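Local coordinates for secreted effector protein SifA (Salmonella typhimurium, PDB 3CXB) that is secreted into host cells, where it interacts with host PLEKHM2 and is required for endosomal tubulation and formation of Salmonella-induced filaments, at residues A[25-30]-A[48-53]; A[32-37]-A[107-112]; A[165-168]-A[172-175]; A[219-224]-A[317-322]; A[260-265]-A[293-298]. All coordinates share one frame; numbering follows the deposited sequence.

The five contacts come from two parts of the fold. Interactions 1 and 2 share helix 25-34, their segments alternate along the chain, and their centres lie about 10 Å apart; Met-53 of one touches Leu-110 of the other, so two N-terminal helices and the five-stranded sheet pack as one unit. Interactions 3, 4 and 5 follow later in sequence. Interaction 3 closes a hairpin of the three-stranded sheet, with its centre about 18 Å from that of interaction 5, which joins helices 258-267 and 283-303. Interaction 5 is nested inside the loop closed by interaction 4, near the C-terminal end. Interactions 2 and 4 are about 48 Å apart between centres, on opposite sides of the chain's centre.

Interaction 1: residues A[25-30]-A[48-53]; sequences AWWKVL and RCLHEM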
# COMPACT_ATOMS: atom_id res chain seq x y z
N ALA A 25 -1.77 -23.37 -20.52
CA ALA A 25 -2.55 -24.52 -20.14
C ALA A 25 -3.20 -24.25 -18.79
O ALA A 25 -4.42 -24.29 -18.68
CB ALA A 25 -1.69 -25.75 -20.07
N TRP A 26 -2.41 -23.97 -17.77
CA TRP A 26 -3.01 -23.71 -16.46
C TRP A 26 -3.87 -22.44 -16.43
O TRP A 26 -4.72 -22.29 -15.56
CB TRP A 26 -1.94 -23.69 -15.38
CG TRP A 26 -1.30 -25.03 -15.19
CD1 TRP A 26 -0.01 -25.37 -15.49
CD2 TRP A 26 -1.92 -26.22 -14.69
NE1 TRP A 26 0.21 -26.69 -15.20
CE2 TRP A 26 -0.94 -27.24 -14.71
CE3 TRP A 26 -3.20 -26.52 -14.22
CZ2 TRP A 26 -1.21 -28.54 -14.28
CZ3 TRP A 26 -3.47 -27.83 -13.79
CH2 TRP A 26 -2.48 -28.82 -13.82
N TRP A 27 -3.67 -21.52 -17.36
CA TRP A 27 -4.47 -20.31 -17.38
C TRP A 27 -5.88 -20.67 -17.88
O TRP A 27 -6.88 -20.31 -17.23
CB TRP A 27 -3.82 -19.26 -18.29
CG TRP A 27 -4.49 -17.91 -18.28
CD1 TRP A 27 -5.59 -17.54 -17.57
CD2 TRP A 27 -4.13 -16.77 -19.07
NE1 TRP A 27 -5.95 -16.25 -17.86
CE2 TRP A 27 -5.06 -15.75 -18.79
CE3 TRP A 27 -3.10 -16.51 -19.99
CZ2 TRP A 27 -5.00 -14.49 -19.40
CZ3 TRP A 27 -3.05 -15.25 -20.59
CH2 TRP A 27 -3.99 -14.26 -20.29
N LYS A 28 -5.97 -21.38 -19.00
CA LYS A 28 -7.27 -21.78 -19.55
C LYS A 28 -8.08 -22.62 -18.57
O LYS A 28 -9.31 -22.53 -18.53
CB LYS A 28 -7.11 -22.56 -20.86
CG LYS A 28 -6.75 -21.70 -22.03
CD LYS A 28 -6.61 -22.51 -23.28
CE LYS A 28 -6.06 -21.65 -24.41
NZ LYS A 28 -5.91 -22.40 -25.70
N VAL A 29 -7.40 -23.45 -17.80
CA VAL A 29 -8.07 -24.27 -16.82
C VAL A 29 -8.53 -23.39 -15.66
O VAL A 29 -9.59 -23.60 -15.08
CB VAL A 29 -7.15 -25.42 -16.31
CG1 VAL A 29 -5.84 -24.86 -15.85
CG2 VAL A 29 -7.80 -26.18 -15.17
N LEU A 30 -7.74 -22.37 -15.33
CA LEU A 30 -8.11 -21.50 -14.22
C LEU A 30 -9.24 -20.59 -14.63
O LEU A 30 -10.18 -20.36 -13.87
CB LEU A 30 -6.93 -20.64 -13.76
CG LEU A 30 -7.36 -19.55 -12.78
CD1 LEU A 30 -8.00 -20.18 -11.56
CD2 LEU A 30 -6.19 -18.73 -12.37
N ARG A 48 -7.16 -9.50 -17.84
CA ARG A 48 -5.91 -8.77 -17.98
C ARG A 48 -5.20 -8.77 -16.63
O ARG A 48 -3.98 -8.75 -16.57
CB ARG A 48 -6.16 -7.35 -18.47
CG ARG A 48 -5.14 -6.89 -19.51
CD ARG A 48 -5.04 -7.90 -20.66
NE ARG A 48 -4.08 -7.48 -21.68
CZ ARG A 48 -3.77 -8.21 -22.76
NH1 ARG A 48 -4.34 -9.40 -22.95
NH2 ARG A 48 -2.90 -7.75 -23.64
N CYS A 49 -5.97 -8.79 -15.55
CA CYS A 49 -5.39 -8.85 -14.21
C CYS A 49 -4.53 -10.11 -14.10
O CYS A 49 -3.33 -10.05 -13.84
CB CYS A 49 -6.48 -8.94 -13.15
SG CYS A 49 -7.20 -7.39 -12.65
N LEU A 50 -5.18 -11.25 -14.30
CA LEU A 50 -4.50 -12.53 -14.23
C LEU A 50 -3.26 -12.49 -15.10
O LEU A 50 -2.17 -12.90 -14.68
CB LEU A 50 -5.43 -13.64 -14.71
CG LEU A 50 -6.60 -13.98 -13.80
CD1 LEU A 50 -7.62 -14.84 -14.53
CD2 LEU A 50 -6.08 -14.70 -12.56
N HIS A 51 -3.41 -11.99 -16.32
CA HIS A 51 -2.27 -11.94 -17.22
C HIS A 51 -1.12 -11.18 -16.60
O HIS A 51 0.01 -11.68 -16.57
CB HIS A 51 -2.63 -11.29 -18.55
CG HIS A 51 -1.45 -11.11 -19.44
ND1 HIS A 51 -0.63 -10.00 -19.38
CD2 HIS A 51 -0.92 -11.91 -20.40
CE1 HIS A 51 0.34 -10.12 -20.26
NE2 HIS A 51 0.19 -11.27 -20.90
N GLU A 52 -1.40 -9.98 -16.09
CA GLU A 52 -0.33 -9.20 -15.47
C GLU A 52 0.28 -9.97 -14.29
O GLU A 52 1.48 -9.92 -14.03
CB GLU A 52 -0.86 -7.86 -14.95
CG GLU A 52 0.18 -7.08 -14.13
CD GLU A 52 -0.38 -5.83 -13.51
OE1 GLU A 52 0.32 -5.15 -12.74
OE2 GLU A 52 -1.55 -5.50 -13.79
N MET A 53 -0.58 -10.69 -13.59
CA MET A 53 -0.17 -11.40 -12.40
C MET A 53 0.67 -12.63 -12.57
O MET A 53 1.61 -12.85 -11.82
CB MET A 53 -1.38 -11.78 -11.55
CG MET A 53 -1.03 -12.59 -10.32
SD MET A 53 -2.50 -13.08 -9.43
CE MET A 53 -2.20 -14.78 -9.17
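Trp-27 swings its indole away from its own backbone N (chi1 -174°), out from helix 25-34 to the neighbouring helix, where it meets Leu-50 and His-51. The same first-torsion choice in His-51 carries that imidazole beside the six-membered ring of the indole. The two helices run nearly antiparallel, with N-to-C directions at 149°, and their axes stay 11.9 Å apart at closest approach. That is a wide spacing, and it explains why a residue as large as tryptophan suits this place: its bicyclic ring spans much of the distance.

The indole touches with two of its parts. Its pyrrole nitrogen NE1 rests 4.0 Å from CD1 of Leu-50, a plain van der Waals contact. At the six-membered ring, CH2 comes to 3.7 Å from His-51 CB, while CZ3 lies in the plane of the imidazole, at its edge, 4.0 Å from His-51 CD2. The ring planes are inclined at 46°. Beside this contact, Leu-30 CD2 meets Leu-50 CD2 at 4.0 Å; each leucine turns a branched, flexible end into the gap and so completes the apolar seam. Phe-55 stacks on Trp-27, and Leu-30 also reaches Val-123 of the sheet, so the seam is enclosed beyond the two segments.

The arrangement is a buried apolar interface of an antiparallel helix pair, helices 25-34 and 42-54, which packs against the five-stranded antiparallel sheet in the N-terminal part of the protein.

Interaction 2: residues A[32-37]-A[107-112]; sequences EKIKDF and NELLRI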
# COMPACT_ATOMS: atom_id res chain seq x y z
N GLU A 32 -11.47 -21.10 -16.97
CA GLU A 32 -12.71 -21.84 -17.17
C GLU A 32 -13.39 -22.10 -15.84
O GLU A 32 -14.56 -22.46 -15.80
CB GLU A 32 -12.43 -23.17 -17.86
CG GLU A 32 -13.54 -23.59 -18.81
CD GLU A 32 -13.87 -22.49 -19.80
OE1 GLU A 32 -12.92 -21.96 -20.43
OE2 GLU A 32 -15.07 -22.16 -19.96
N LYS A 33 -12.67 -21.92 -14.74
CA LYS A 33 -13.27 -22.16 -13.44
C LYS A 33 -13.60 -20.88 -12.69
O LYS A 33 -14.44 -20.89 -11.79
CB LYS A 33 -12.33 -23.03 -12.59
CG LYS A 33 -12.11 -24.43 -13.18
CD LYS A 33 -11.30 -25.33 -12.26
CE LYS A 33 -11.19 -26.73 -12.86
NZ LYS A 33 -10.47 -27.70 -11.99
N ILE A 34 -12.94 -19.79 -13.06
CA ILE A 34 -13.13 -18.50 -12.39
C ILE A 34 -13.98 -17.57 -13.27
O ILE A 34 -14.61 -16.62 -12.79
CB ILE A 34 -11.72 -17.85 -12.07
CG1 ILE A 34 -11.81 -16.90 -10.87
CG2 ILE A 34 -11.19 -17.09 -13.26
CD1 ILE A 34 -12.15 -17.61 -9.57
N LYS A 35 -14.01 -17.89 -14.55
CA LYS A 35 -14.74 -17.17 -15.58
C LYS A 35 -16.09 -16.58 -15.18
O LYS A 35 -16.35 -15.41 -15.41
CB LYS A 35 -14.96 -18.11 -16.76
CG LYS A 35 -15.70 -17.53 -17.92
CD LYS A 35 -15.96 -18.62 -18.96
CE LYS A 35 -16.82 -19.72 -18.38
NZ LYS A 35 -17.25 -20.67 -19.43
N ASP A 36 -16.94 -17.41 -14.60
CA ASP A 36 -18.28 -16.97 -14.22
C ASP A 36 -18.31 -16.18 -12.94
O ASP A 36 -19.38 -15.76 -12.49
CB ASP A 36 -19.22 -18.18 -14.10
CG ASP A 36 -19.29 -18.99 -15.39
OD1 ASP A 36 -19.62 -18.42 -16.45
OD2 ASP A 36 -19.02 -20.21 -15.32
N PHE A 37 -17.15 -15.97 -12.34
CA PHE A 37 -17.09 -15.20 -11.10
C PHE A 37 -17.28 -13.71 -11.35
O PHE A 37 -17.42 -12.93 -10.40
CB PHE A 37 -15.75 -15.43 -10.42
CG PHE A 37 -15.64 -16.74 -9.70
CD1 PHE A 37 -15.86 -17.94 -10.38
CD2 PHE A 37 -15.32 -16.78 -8.35
CE1 PHE A 37 -15.75 -19.17 -9.72
CE2 PHE A 37 -15.21 -18.00 -7.68
CZ PHE A 37 -15.43 -19.20 -8.37
N ASN A 107 -10.59 -27.49 -2.29
CA ASN A 107 -9.21 -27.12 -2.59
C ASN A 107 -8.99 -25.64 -2.93
O ASN A 107 -9.87 -24.79 -2.73
CB ASN A 107 -8.65 -28.00 -3.73
CG ASN A 107 -8.58 -29.48 -3.36
OD1 ASN A 107 -7.89 -29.88 -2.41
ND2 ASN A 107 -9.29 -30.31 -4.11
N GLU A 108 -7.80 -25.33 -3.44
CA GLU A 108 -7.44 -23.96 -3.77
C GLU A 108 -7.20 -23.73 -5.26
O GLU A 108 -6.40 -24.42 -5.89
CB GLU A 108 -6.18 -23.56 -3.01
CG GLU A 108 -6.30 -23.71 -1.51
CD GLU A 108 -5.01 -23.37 -0.79
OE1 GLU A 108 -5.04 -23.22 0.44
OE2 GLU A 108 -3.97 -23.27 -1.47
N LEU A 109 -7.89 -22.73 -5.80
CA LEU A 109 -7.77 -22.36 -7.21
C LEU A 109 -6.53 -21.49 -7.46
O LEU A 109 -5.84 -21.63 -8.49
CB LEU A 109 -9.03 -21.60 -7.64
CG LEU A 109 -10.33 -22.42 -7.70
CD1 LEU A 109 -11.45 -21.52 -8.14
CD2 LEU A 109 -10.19 -23.60 -8.68
N LEU A 110 -6.25 -20.60 -6.52
CA LEU A 110 -5.11 -19.70 -6.60
C LEU A 110 -4.64 -19.44 -5.18
O LEU A 110 -5.43 -19.09 -4.32
CB LEU A 110 -5.52 -18.39 -7.27
CG LEU A 110 -4.48 -17.29 -7.50
CD1 LEU A 110 -3.51 -17.74 -8.58
CD2 LEU A 110 -5.16 -16.00 -7.91
N ARG A 111 -3.36 -19.63 -4.95
CA ARG A 111 -2.81 -19.45 -3.62
C ARG A 111 -1.65 -18.46 -3.66
O ARG A 111 -0.75 -18.59 -4.47
CB ARG A 111 -2.31 -20.79 -3.11
CG ARG A 111 -1.75 -20.79 -1.69
CD ARG A 111 -1.15 -22.15 -1.35
NE ARG A 111 -0.47 -22.13 -0.06
CZ ARG A 111 -1.09 -21.99 1.11
NH1 ARG A 111 -0.39 -21.97 2.24
NH2 ARG A 111 -2.41 -21.91 1.14
N ILE A 112 -1.68 -17.47 -2.78
CA ILE A 112 -0.61 -16.47 -2.72
C ILE A 112 -0.13 -16.43 -1.29
O ILE A 112 -0.91 -16.16 -0.37
CB ILE A 112 -1.11 -15.05 -3.05
CG1 ILE A 112 -1.43 -14.93 -4.55
CG2 ILE A 112 -0.05 -14.04 -2.67
CD1 ILE A 112 -2.15 -13.61 -4.92
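Leu-109 pushes its isobutyl end against the last turn of helix 25-34, overlapping the aliphatic chain of Lys-33 with one methyl and Ile-34 with the other. CD2 lies 4.1 Å from Lys-33 CD; CD1 lies 4.2 Å from Ile-34 CD1. Lys-33 suits this border position because its chain, extended beyond CG, lays methylenes over the leucine while the exposed residue carries its charge at the end of that chain. Ile-34 faces inward. Its CD1 sits 3.4 Å above the plane of the Phe-37 ring, over the centre, and also touches Leu-109, which approaches from the flank.

The chain turns a corner at Leu-109, where Leu-109 and Leu-110 both face Ile-100, a classic beta bulge. Charged residues on each segment pair locally. Lys-35 NZ bridges to Glu-32 OE2 at 2.7 Å, and Arg-111 NH2 to Glu-108 OE1 at 3.0 Å, with Arg-99 as a second partner of Glu-108.

Strand 108-114 is the middle strand of the antiparallel sheet, between 96-101 and 118-123. Ile-34 also touches Ile-100 of the former, while Leu-110 packs on Met-53 and Leu-54 of helix 42-54.

Interaction 3: residues A[165-168]-A[172-175]; sequences CLNP and PILS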
# COMPACT_ATOMS: atom_id res chain seq x y z
N CYS A 165 8.23 -4.81 12.86
CA CYS A 165 9.38 -5.59 13.29
C CYS A 165 10.71 -4.86 13.07
O CYS A 165 11.06 -4.51 11.95
CB CYS A 165 9.41 -6.93 12.56
SG CYS A 165 8.07 -8.07 12.98
N LEU A 166 11.43 -4.63 14.16
CA LEU A 166 12.72 -3.96 14.12
C LEU A 166 13.84 -4.92 14.46
O LEU A 166 13.64 -5.89 15.20
CB LEU A 166 12.75 -2.81 15.13
CG LEU A 166 11.86 -1.59 14.91
CD1 LEU A 166 11.97 -0.69 16.14
CD2 LEU A 166 12.29 -0.86 13.65
N ASN A 167 15.02 -4.65 13.94
CA ASN A 167 16.18 -5.48 14.20
C ASN A 167 17.43 -4.60 14.32
O ASN A 167 18.19 -4.43 13.37
CB ASN A 167 16.36 -6.49 13.07
CG ASN A 167 17.28 -7.63 13.46
OD1 ASN A 167 18.41 -7.42 13.88
ND2 ASN A 167 16.78 -8.86 13.31
N PRO A 168 17.66 -4.03 15.52
CA PRO A 168 18.82 -3.17 15.74
C PRO A 168 20.12 -3.96 15.73
O PRO A 168 20.10 -5.19 15.66
CB PRO A 168 18.53 -2.56 17.11
CG PRO A 168 17.82 -3.66 17.81
CD PRO A 168 16.86 -4.15 16.75
N PRO A 172 18.15 -7.52 20.72
CA PRO A 172 17.27 -8.49 20.08
C PRO A 172 16.17 -7.84 19.25
O PRO A 172 15.95 -6.62 19.34
CB PRO A 172 16.72 -9.29 21.27
CG PRO A 172 16.70 -8.27 22.36
CD PRO A 172 18.04 -7.58 22.19
N ILE A 173 15.50 -8.65 18.44
CA ILE A 173 14.44 -8.18 17.57
C ILE A 173 13.18 -7.75 18.34
O ILE A 173 12.72 -8.45 19.25
CB ILE A 173 14.09 -9.30 16.53
CG1 ILE A 173 13.00 -8.81 15.57
CG2 ILE A 173 13.65 -10.56 17.26
CD1 ILE A 173 12.65 -9.80 14.47
N LEU A 174 12.65 -6.58 17.99
CA LEU A 174 11.45 -6.03 18.61
C LEU A 174 10.21 -6.31 17.78
O LEU A 174 10.23 -6.14 16.56
CB LEU A 174 11.58 -4.52 18.77
CG LEU A 174 12.17 -3.98 20.07
CD1 LEU A 174 13.41 -4.79 20.47
CD2 LEU A 174 12.51 -2.51 19.87
N SER A 175 9.14 -6.72 18.44
CA SER A 175 7.89 -7.02 17.74
C SER A 175 6.75 -6.15 18.24
O SER A 175 5.74 -6.66 18.72
CB SER A 175 7.51 -8.49 17.90
OG SER A 175 8.44 -9.34 17.27
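The flat groups that carry this contact are the peptide units of Leu-166 and Leu-174, which are joined by paired hydrogen bonds. Leu-166 N reaches Leu-174 O at 3.1 Å and lies in that carbonyl's plane, with a fairly straight N-H...O angle of 162°. The return bond, from Leu-174 N to Leu-166 O at 3.0 Å, is more bent, and its donor is tilted 32° from the carbonyl plane. Two CA-H...O contacts accompany the bonds and add to the ladder: Cys-165 CA approaches Leu-174 O at 3.4 Å, and Ile-173 CA approaches Leu-166 O at the same distance.

This is the closing end of an antiparallel beta hairpin formed by strands 158-167 and 174-177, with Leu-166 and Leu-174 its hydrogen-bonded pair. Strand 174-177 is outermost in the three-stranded sheet within this chain, whereas 158-167 also bonds to 145-153 on its other side.

Leu-166 and Leu-174 project from the same face. Their methyls CD1 and CD2 meet at 4.2 Å, apolar branches suited to a face that is further covered by Ala-146, Gln-273 and Thr-271. Cys-165 and Ser-175 point to the other face, where the compact thiol of Cys-165 packs on Met-147 and Lys-149. Near the turn, Pro-168 brings CD to 3.7 Å from Pro-172 O. Neither proline has an N-H to offer the ladder, and both stand beyond its bonded pair.

Interaction 4: residues A[219-224]-A[317-322]; sequences RILHHA and QLTTLH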
# COMPACT_ATOMS: atom_id res chain seq x y z
N ARG A 219 15.62 21.14 -4.14
CA ARG A 219 16.88 21.13 -3.41
C ARG A 219 18.00 20.49 -4.25
O ARG A 219 19.00 21.14 -4.55
CB ARG A 219 16.70 20.36 -2.10
CG ARG A 219 15.96 21.15 -1.02
CD ARG A 219 16.79 22.36 -0.60
NE ARG A 219 16.08 23.26 0.31
CZ ARG A 219 15.01 23.99 -0.03
NH1 ARG A 219 14.44 24.78 0.87
NH2 ARG A 219 14.52 23.92 -1.26
N ILE A 220 17.82 19.23 -4.63
CA ILE A 220 18.83 18.52 -5.41
C ILE A 220 19.14 19.24 -6.71
O ILE A 220 20.27 19.22 -7.19
CB ILE A 220 18.41 17.06 -5.73
CG1 ILE A 220 17.32 17.04 -6.80
CG2 ILE A 220 17.93 16.37 -4.47
CD1 ILE A 220 16.93 15.64 -7.21
N LEU A 221 18.13 19.87 -7.29
CA LEU A 221 18.33 20.61 -8.53
C LEU A 221 18.62 22.09 -8.28
O LEU A 221 18.41 22.93 -9.17
CB LEU A 221 17.11 20.48 -9.43
CG LEU A 221 16.79 19.08 -9.95
CD1 LEU A 221 15.53 19.14 -10.76
CD2 LEU A 221 17.94 18.57 -10.77
N HIS A 222 19.10 22.40 -7.07
CA HIS A 222 19.40 23.76 -6.66
C HIS A 222 20.21 24.53 -7.70
O HIS A 222 19.95 25.71 -7.96
CB HIS A 222 20.14 23.77 -5.32
CG HIS A 222 20.48 25.15 -4.83
ND1 HIS A 222 20.06 26.29 -5.47
CD2 HIS A 222 21.22 25.56 -3.77
CE1 HIS A 222 20.52 27.35 -4.84
NE2 HIS A 222 21.23 26.94 -3.80
N HIS A 223 21.19 23.87 -8.31
CA HIS A 223 22.00 24.53 -9.32
C HIS A 223 21.13 25.07 -10.44
O HIS A 223 21.53 25.99 -11.16
CB HIS A 223 23.02 23.56 -9.92
CG HIS A 223 22.42 22.49 -10.77
ND1 HIS A 223 21.83 21.36 -10.24
CD2 HIS A 223 22.33 22.37 -12.11
CE1 HIS A 223 21.41 20.59 -11.22
NE2 HIS A 223 21.70 21.17 -12.37
N ALA A 224 19.95 24.49 -10.60
CA ALA A 224 19.00 24.94 -11.60
C ALA A 224 18.10 25.95 -10.90
O ALA A 224 17.64 25.73 -9.78
CB ALA A 224 18.19 23.77 -12.11
N GLN A 317 6.42 16.50 -12.58
CA GLN A 317 5.69 17.66 -13.07
C GLN A 317 6.63 18.86 -12.98
O GLN A 317 6.81 19.61 -13.94
CB GLN A 317 4.43 17.92 -12.23
CG GLN A 317 3.17 17.29 -12.81
CD GLN A 317 2.78 17.91 -14.14
OE1 GLN A 317 2.08 17.29 -14.95
NE2 GLN A 317 3.22 19.15 -14.36
N LEU A 318 7.21 19.03 -11.80
CA LEU A 318 8.13 20.13 -11.57
C LEU A 318 9.21 20.15 -12.66
O LEU A 318 9.46 21.17 -13.27
CB LEU A 318 8.78 19.98 -10.21
CG LEU A 318 9.61 21.20 -9.82
CD1 LEU A 318 8.65 22.36 -9.52
CD2 LEU A 318 10.46 20.90 -8.59
N THR A 319 9.83 19.01 -12.91
CA THR A 319 10.88 18.98 -13.91
C THR A 319 10.37 19.21 -15.31
O THR A 319 10.99 19.92 -16.10
CB THR A 319 11.64 17.66 -13.86
OG1 THR A 319 10.74 16.58 -14.14
CG2 THR A 319 12.27 17.46 -12.47
N THR A 320 9.23 18.61 -15.63
CA THR A 320 8.65 18.76 -16.96
C THR A 320 8.22 20.22 -17.21
O THR A 320 8.43 20.77 -18.29
CB THR A 320 7.45 17.78 -17.13
OG1 THR A 320 7.02 17.77 -18.49
CG2 THR A 320 6.29 18.18 -16.24
N LEU A 321 7.64 20.85 -16.21
CA LEU A 321 7.24 22.23 -16.39
C LEU A 321 8.50 23.08 -16.58
O LEU A 321 8.59 23.85 -17.54
CB LEU A 321 6.45 22.74 -15.18
CG LEU A 321 4.99 22.30 -15.08
CD1 LEU A 321 4.37 22.84 -13.79
CD2 LEU A 321 4.23 22.79 -16.32
N HIS A 322 9.47 22.92 -15.69
CA HIS A 322 10.70 23.69 -15.78
C HIS A 322 11.36 23.63 -17.15
O HIS A 322 11.70 24.66 -17.73
CB HIS A 322 11.72 23.23 -14.74
CG HIS A 322 12.95 24.07 -14.70
ND1 HIS A 322 14.07 23.72 -13.98
CD2 HIS A 322 13.23 25.27 -15.27
CE1 HIS A 322 14.99 24.65 -14.11
NE2 HIS A 322 14.51 25.60 -14.89
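Leu-221 and Thr-319 meet through single methyl groups. Leu-221 has CG beside its backbone N and opposite the carbonyl carbon (chi1 -65°), with the chain then extended, which carries CD1 out to 4.0 Å from Thr-319 CG2. The side chains cross at about a right angle and meet methyl to methyl.

Thr-319 is well suited to such a place on a helix because its two branches do different work. Its first torsion, 61°, sets OG1 between the backbone N and the carbonyl carbon, pointing back along its own helix; there it hydrogen-bonds Glu-316 O, with a weak bond to Glu-315 O. The methyl is thereby left to turn outward to Leu-221, and the polar oxygen is satisfied without the partner segment.

One turn further on, His-322 holds its ring opposite the backbone N (chi1 -174°) and stretches it away from the helix. Ala-224 CB lies at the ring's edge, in its plane, 3.9 Å from CE1. A small methyl fits against this edge, and Ile-226 packs on the histidine as well as on Leu-221.

The two touching residues of 219-224, Leu-221 and Ala-224, are the first and last of a type I beta turn. The arrangement is that of a type I beta turn at the end of helix 197-220, packed against the side of helix 307-324, at the surface of the helical C-terminal portion of the protein.

Interaction 5: residues A[260-265]-A[293-298]; sequences KMVKEV and AISDQV
Val-262 and Ser-295 mark the nearest approach of the two helical segments, their CA atoms 6.9 Å apart. Both segments are continuous with longer helices, 258-267 and 283-303, and their backbone bonds run inside each helix, as from Glu-264 N to Lys-260 O and from Val-298 N to Ile-294 O. Val-262, Ile-294 and Ser-295 carry the contact, and the close approach suits small or beta-branched residues such as these.

Val-262 bears the contact with both methyls. CG2, anti to the backbone N, is turned to Ile-294, lying 4.1 Å from its CD1 and 4.2 Å from its CG2, so that one methyl touches both branches of the isoleucine. The other methyl, CG1, is turned to Ser-295, whose OG lies 3.2 Å from it. That hydroxyl is not left without a partner inside the protein: with chi1 at -63° it folds back along its own helix to hydrogen-bond Val-291 O. A serine used this way hides its polarity and acts as a small filler next to a hydrocarbon.

This is buried helix-helix packing in the interior of the fold, where helix 283-303 also meets strand 158-167 through Ile-294 on Pro-161. Met-261, one residue before Val-262, touches Trp-197, the tryptophan of the sequence's WxxxE motif, as well as Tyr-184 and Leu-185 of helix 180-187. On the side of helix 258-267 turned from the contact, Lys-260 NZ makes a salt bridge to Glu-264 OE2 at 2.9 Å, although Glu-264 is poorly ordered. Asp-296 looks instead to Lys-209 and Tyr-205 of helix 197-220.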
# COMPACT_ATOMS: atom_id res chain seq x y z
N LYS A 260 -0.30 11.24 13.03
CA LYS A 260 -0.49 11.42 14.47
C LYS A 260 -1.07 10.11 15.00
O LYS A 260 -0.76 9.67 16.11
CB LYS A 260 -1.45 12.59 14.71
CG LYS A 260 -1.43 13.18 16.12
CD LYS A 260 -2.14 12.29 17.12
CE LYS A 260 -2.22 12.95 18.49
NZ LYS A 260 -2.98 12.10 19.44
N MET A 261 -1.89 9.49 14.17
CA MET A 261 -2.52 8.23 14.50
C MET A 261 -1.48 7.17 14.83
O MET A 261 -1.59 6.48 15.84
CB MET A 261 -3.37 7.78 13.32
CG MET A 261 -4.79 7.45 13.66
SD MET A 261 -5.82 7.41 12.20
CE MET A 261 -5.96 5.61 11.96
N VAL A 262 -0.47 7.05 13.97
CA VAL A 262 0.58 6.06 14.15
C VAL A 262 1.62 6.48 15.18
O VAL A 262 2.13 5.64 15.93
CB VAL A 262 1.30 5.75 12.81
CG1 VAL A 262 1.80 7.03 12.17
CG2 VAL A 262 2.47 4.81 13.06
N LYS A 263 1.95 7.77 15.22
CA LYS A 263 2.92 8.27 16.18
C LYS A 263 2.47 7.85 17.58
O LYS A 263 3.29 7.56 18.46
CB LYS A 263 3.00 9.80 16.09
CG LYS A 263 3.44 10.32 14.74
CD LYS A 263 3.35 11.83 14.65
CE LYS A 263 3.85 12.35 13.30
NZ LYS A 263 3.86 13.85 13.22
N GLU A 264 1.15 7.80 17.76
CA GLU A 264 0.52 7.42 19.02
C GLU A 264 0.76 5.96 19.37
O GLU A 264 1.45 5.65 20.33
CB GLU A 264 -0.99 7.65 18.94
CG GLU A 264 -1.41 9.10 19.05
CD GLU A 264 -1.60 9.54 20.48
OE1 GLU A 264 -2.39 8.89 21.20
OE2 GLU A 264 -0.95 10.53 20.89
N VAL A 265 0.15 5.08 18.58
CA VAL A 265 0.25 3.65 18.77
C VAL A 265 1.68 3.14 18.92
O VAL A 265 1.89 2.02 19.37
CB VAL A 265 -0.39 2.89 17.60
CG1 VAL A 265 -1.87 3.22 17.52
CG2 VAL A 265 0.30 3.27 16.32
N ALA A 293 6.73 5.33 6.63
CA ALA A 293 6.55 4.06 5.93
C ALA A 293 5.22 3.44 6.32
O ALA A 293 4.45 3.02 5.45
CB ALA A 293 7.68 3.11 6.25
N ILE A 294 4.94 3.38 7.62
CA ILE A 294 3.67 2.79 8.09
C ILE A 294 2.45 3.60 7.62
O ILE A 294 1.44 3.04 7.18
CB ILE A 294 3.64 2.69 9.63
CG1 ILE A 294 4.89 1.96 10.14
CG2 ILE A 294 2.39 1.91 10.06
CD1 ILE A 294 5.03 1.95 11.66
N SER A 295 2.56 4.92 7.71
CA SER A 295 1.47 5.75 7.28
C SER A 295 1.17 5.51 5.81
O SER A 295 0.04 5.21 5.46
CB SER A 295 1.79 7.22 7.55
OG SER A 295 1.95 7.44 8.95
N ASP A 296 2.19 5.62 4.96
CA ASP A 296 1.99 5.39 3.53
C ASP A 296 1.19 4.11 3.28
O ASP A 296 0.17 4.12 2.58
CB ASP A 296 3.34 5.28 2.80
CG ASP A 296 3.93 6.64 2.44
OD1 ASP A 296 4.96 6.69 1.73
OD2 ASP A 296 3.36 7.66 2.87
N GLN A 297 1.66 3.01 3.85
CA GLN A 297 0.98 1.73 3.66
C GLN A 297 -0.44 1.71 4.21
O GLN A 297 -1.35 1.13 3.60
CB GLN A 297 1.82 0.61 4.29
CG GLN A 297 3.08 0.25 3.51
CD GLN A 297 3.95 -0.80 4.20
OE1 GLN A 297 3.47 -1.87 4.58
NE2 GLN A 297 5.23 -0.49 4.37
N VAL A 298 -0.64 2.32 5.37
CA VAL A 298 -1.96 2.38 5.97
C VAL A 298 -2.84 3.14 4.98
O VAL A 298 -3.94 2.70 4.62
CB VAL A 298 -1.97 3.16 7.30
CG1 VAL A 298 -3.40 3.39 7.72
CG2 VAL A 298 -1.25 2.38 8.40